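Local coordinates for DNA polymerase (Bacillus phage phi29, PDB 2PY5), which replicates the phage genome by protein-primed, processive, strand-displacing DNA synthesis and proofreads its product with a 3'-5' exonuclease, at residues 28-33 with 165-170. The protein carries 2 engineered substitutions. Sequence-based numbering, arbitrary orientation.
Sequences GYMNIE and YIKNDI
Gly-28 lies against Ile-166 and Ile-170, and Met-30 against Ile-170, where strand 28-31 passes helix 165-170 at an axis distance of 8.2 Å, the two running in roughly the same direction at 43°. On the helix side Ile-170 makes most of the contacts. With its CG1 placed between backbone N and carbonyl carbon (chi1 66°), the side chain reaches toward the strand, and Ile-170 CD1 lies 3.7 Å from Tyr-29 C. Ile-170 CD1 is also 3.8 Å from Met-30 CB, while Ile-170 CG2 rests near Gly-28 O. One turn earlier, Ile-166 CG2 sits 4.1 Å from the CA of Gly-28, which has no side chain. Met-30 runs out from the strand and bends at chi3 (-77°), bringing its CE to 4.2 Å from Lys-167 CG at the edge of the contact. No hydrogen bond joins the segments. Tyr-29 points the other way, where its ring stacks with Trp-50 of helix 44-54. Ile-170 also touches the engineered Ala-12. Helix 160-182 thus lies on the sheet of an RNase H-like (DEDD) 3'-5' exonuclease and carries Asp-169, which binds magnesium in this polymerase, in the YxxxD spacing of the Exo III motif.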
ATOM      1  N   GLY F  28      -9.070  -8.984 -23.810  1.00 28.91           N
ATOM      2  CA  GLY F  28      -9.690  -7.760 -24.278  1.00 29.78           C
ATOM      3  C   GLY F  28      -8.634  -6.683 -24.289  1.00 29.09           C
ATOM      4  O   GLY F  28      -7.760  -6.652 -23.411  1.00 30.24           O
ATOM      5  N   TYR F  29      -8.701  -5.813 -25.293  1.00 30.14           N
ATOM      6  CA  TYR F  29      -7.974  -4.536 -25.283  1.00 29.82           C
ATOM      7  C   TYR F  29      -8.873  -3.392 -25.688  1.00 29.77           C
ATOM      8  O   TYR F  29      -9.788  -3.575 -26.454  1.00 29.46           O
ATOM      9  CB  TYR F  29      -6.702  -4.573 -26.153  1.00 31.20           C
ATOM     10  CG  TYR F  29      -6.901  -4.711 -27.649  1.00 32.23           C
ATOM     11  CD1 TYR F  29      -7.332  -3.622 -28.431  1.00 33.26           C
ATOM     12  CD2 TYR F  29      -6.622  -5.908 -28.292  1.00 33.74           C
ATOM     13  CE1 TYR F  29      -7.500  -3.738 -29.806  1.00 33.88           C
ATOM     14  CE2 TYR F  29      -6.785  -6.031 -29.669  1.00 32.12           C
ATOM     15  CZ  TYR F  29      -7.217  -4.930 -30.421  1.00 33.17           C
ATOM     16  OH  TYR F  29      -7.392  -5.033 -31.785  1.00 36.10           O
ATOM     17  N   MET F  30      -8.600  -2.206 -25.140  1.00 29.49           N
ATOM     18  CA  MET F  30      -9.394  -1.014 -25.422  1.00 30.51           C
ATOM     19  C   MET F  30      -8.470   0.205 -25.393  1.00 30.43           C
ATOM     20  O   MET F  30      -7.743   0.403 -24.434  1.00 31.58           O
ATOM     21  CB  MET F  30     -10.522  -0.849 -24.391  1.00 31.77           C
ATOM     22  CG  MET F  30     -11.346   0.414 -24.594  1.00 32.89           C
ATOM     23  SD  MET F  30     -12.803   0.546 -23.543  1.00 34.10           S
ATOM     24  CE  MET F  30     -13.930  -0.561 -24.368  1.00 33.32           C
ATOM     25  N   ASN F  31      -8.536   1.015 -26.460  1.00 30.32           N
ATOM     26  CA  ASN F  31      -7.751   2.248 -26.597  1.00 31.45           C
ATOM     27  C   ASN F  31      -8.231   3.232 -25.519  1.00 32.72           C
ATOM     28  O   ASN F  31      -9.398   3.593 -25.482  1.00 31.33           O
ATOM     29  CB  ASN F  31      -7.970   2.774 -28.014  1.00 32.02           C
ATOM     30  CG  ASN F  31      -7.094   3.960 -28.383  1.00 30.29           C
ATOM     31  OD1 ASN F  31      -6.782   4.160 -29.566  1.00 36.51           O
ATOM     32  ND2 ASN F  31      -6.734   4.754 -27.423  1.00 29.59           N
ATOM     33  N   ILE F  32      -7.313   3.611 -24.636  1.00 33.32           N
ATOM     34  CA  ILE F  32      -7.605   4.474 -23.483  1.00 34.83           C
ATOM     35  C   ILE F  32      -8.091   5.853 -23.912  1.00 36.94           C
ATOM     36  O   ILE F  32      -8.900   6.488 -23.214  1.00 36.54           O
ATOM     37  CB  ILE F  32      -6.342   4.574 -22.583  1.00 35.69           C
ATOM     38  CG1 ILE F  32      -6.115   3.241 -21.878  1.00 35.38           C
ATOM     39  CG2 ILE F  32      -6.449   5.694 -21.534  1.00 34.53           C
ATOM     40  CD1 ILE F  32      -4.762   3.132 -21.160  1.00 38.42           C
ATOM     41  N   GLU F  33      -7.612   6.302 -25.067  1.00 34.94           N
ATOM     42  CA  GLU F  33      -8.000   7.605 -25.619  1.00 39.84           C
ATOM     43  C   GLU F  33      -9.288   7.540 -26.425  1.00 39.54           C
ATOM     44  O   GLU F  33     -10.003   8.529 -26.500  1.00 42.84           O
ATOM     45  CB  GLU F  33      -6.872   8.178 -26.485  1.00 40.37           C
ATOM     46  CG  GLU F  33      -5.565   8.376 -25.728  1.00 44.36           C
ATOM     47  CD  GLU F  33      -4.471   8.962 -26.602  1.00 46.45           C
ATOM     48  OE1 GLU F  33      -4.044   8.277 -27.555  1.00 49.23           O
ATOM     49  OE2 GLU F  33      -4.042  10.112 -26.333  1.00 51.22           O
ATOM     50  N   TYR F 165     -18.789  -8.505 -19.473  1.00 33.73           N
ATOM     51  CA  TYR F 165     -17.960  -8.362 -18.274  1.00 35.63           C
ATOM     52  C   TYR F 165     -16.530  -7.937 -18.625  1.00 34.88           C
ATOM     53  O   TYR F 165     -15.943  -7.074 -17.972  1.00 36.64           O
ATOM     54  CB  TYR F 165     -17.890  -9.674 -17.482  1.00 39.40           C
ATOM     55  CG  TYR F 165     -18.997  -9.898 -16.479  1.00 41.21           C
ATOM     56  CD1 TYR F 165     -19.272  -8.960 -15.486  1.00 42.92           C
ATOM     57  CD2 TYR F 165     -19.745 -11.075 -16.497  1.00 42.76           C
ATOM     58  CE1 TYR F 165     -20.285  -9.174 -14.558  1.00 42.93           C
ATOM     59  CE2 TYR F 165     -20.753 -11.301 -15.568  1.00 42.48           C
ATOM     60  CZ  TYR F 165     -21.018 -10.347 -14.603  1.00 42.71           C
ATOM     61  OH  TYR F 165     -22.019 -10.568 -13.682  1.00 42.16           O
ATOM     62  N   ILE F 166     -15.965  -8.562 -19.651  1.00 33.72           N
ATOM     63  CA  ILE F 166     -14.602  -8.274 -20.067  1.00 32.63           C
ATOM     64  C   ILE F 166     -14.506  -6.839 -20.596  1.00 32.52           C
ATOM     65  O   ILE F 166     -13.593  -6.090 -20.238  1.00 33.53           O
ATOM     66  CB  ILE F 166     -14.112  -9.299 -21.140  1.00 33.02           C
ATOM     67  CG1 ILE F 166     -14.074 -10.716 -20.545  1.00 33.66           C
ATOM     68  CG2 ILE F 166     -12.722  -8.892 -21.684  1.00 35.69           C
ATOM     69  CD1 ILE F 166     -14.054 -11.840 -21.602  1.00 33.62           C
ATOM     70  N   LYS F 167     -15.465  -6.451 -21.426  1.00 31.20           N
ATOM     71  CA  LYS F 167     -15.520  -5.102 -21.961  1.00 33.03           C
ATOM     72  C   LYS F 167     -15.645  -4.066 -20.835  1.00 32.63           C
ATOM     73  O   LYS F 167     -15.008  -3.009 -20.872  1.00 32.51           O
ATOM     74  CB  LYS F 167     -16.701  -4.958 -22.920  1.00 34.25           C
ATOM     75  CG  LYS F 167     -16.647  -3.697 -23.743  1.00 35.38           C
ATOM     76  CD  LYS F 167     -17.814  -3.607 -24.665  1.00 37.79           C
ATOM     77  CE  LYS F 167     -17.808  -2.299 -25.415  1.00 38.45           C
ATOM     78  NZ  LYS F 167     -18.949  -2.204 -26.361  1.00 42.18           N
ATOM     79  N   ASN F 168     -16.458  -4.378 -19.834  1.00 32.79           N
ATOM     80  CA  ASN F 168     -16.649  -3.468 -18.696  1.00 32.85           C
ATOM     81  C   ASN F 168     -15.354  -3.334 -17.899  1.00 32.95           C
ATOM     82  O   ASN F 168     -14.954  -2.218 -17.522  1.00 34.01           O
ATOM     83  CB  ASN F 168     -17.781  -3.976 -17.799  1.00 33.72           C
ATOM     84  CG  ASN F 168     -18.036  -3.082 -16.610  1.00 38.40           C
ATOM     85  OD1 ASN F 168     -18.140  -3.558 -15.475  1.00 40.34           O
ATOM     86  ND2 ASN F 168     -18.155  -1.776 -16.857  1.00 38.17           N
ATOM     87  N   ASP F 169     -14.695  -4.460 -17.629  1.00 32.86           N
ATOM     88  CA  ASP F 169     -13.420  -4.438 -16.895  1.00 33.48           C
ATOM     89  C   ASP F 169     -12.381  -3.562 -17.568  1.00 31.64           C
ATOM     90  O   ASP F 169     -11.764  -2.716 -16.913  1.00 33.48           O
ATOM     91  CB  ASP F 169     -12.825  -5.838 -16.742  1.00 38.33           C
ATOM     92  CG  ASP F 169     -13.489  -6.651 -15.664  1.00 44.18           C
ATOM     93  OD1 ASP F 169     -14.403  -6.139 -14.986  1.00 48.06           O
ATOM     94  OD2 ASP F 169     -13.077  -7.822 -15.493  1.00 50.70           O
ATOM     95  N   ILE F 170     -12.161  -3.762 -18.866  1.00 31.47           N
ATOM     96  CA  ILE F 170     -11.143  -2.961 -19.565  1.00 31.40           C
ATOM     97  C   ILE F 170     -11.576  -1.496 -19.712  1.00 31.37           C
ATOM     98  O   ILE F 170     -10.741  -0.608 -19.707  1.00 30.29           O
ATOM     99  CB  ILE F 170     -10.717  -3.578 -20.929  1.00 31.40           C
ATOM    100  CG1 ILE F 170     -11.865  -3.591 -21.961  1.00 32.17           C
ATOM    101  CG2 ILE F 170     -10.161  -4.990 -20.692  1.00 31.88           C
ATOM    102  CD1 ILE F 170     -11.497  -4.341 -23.259  1.00 32.46           C
TER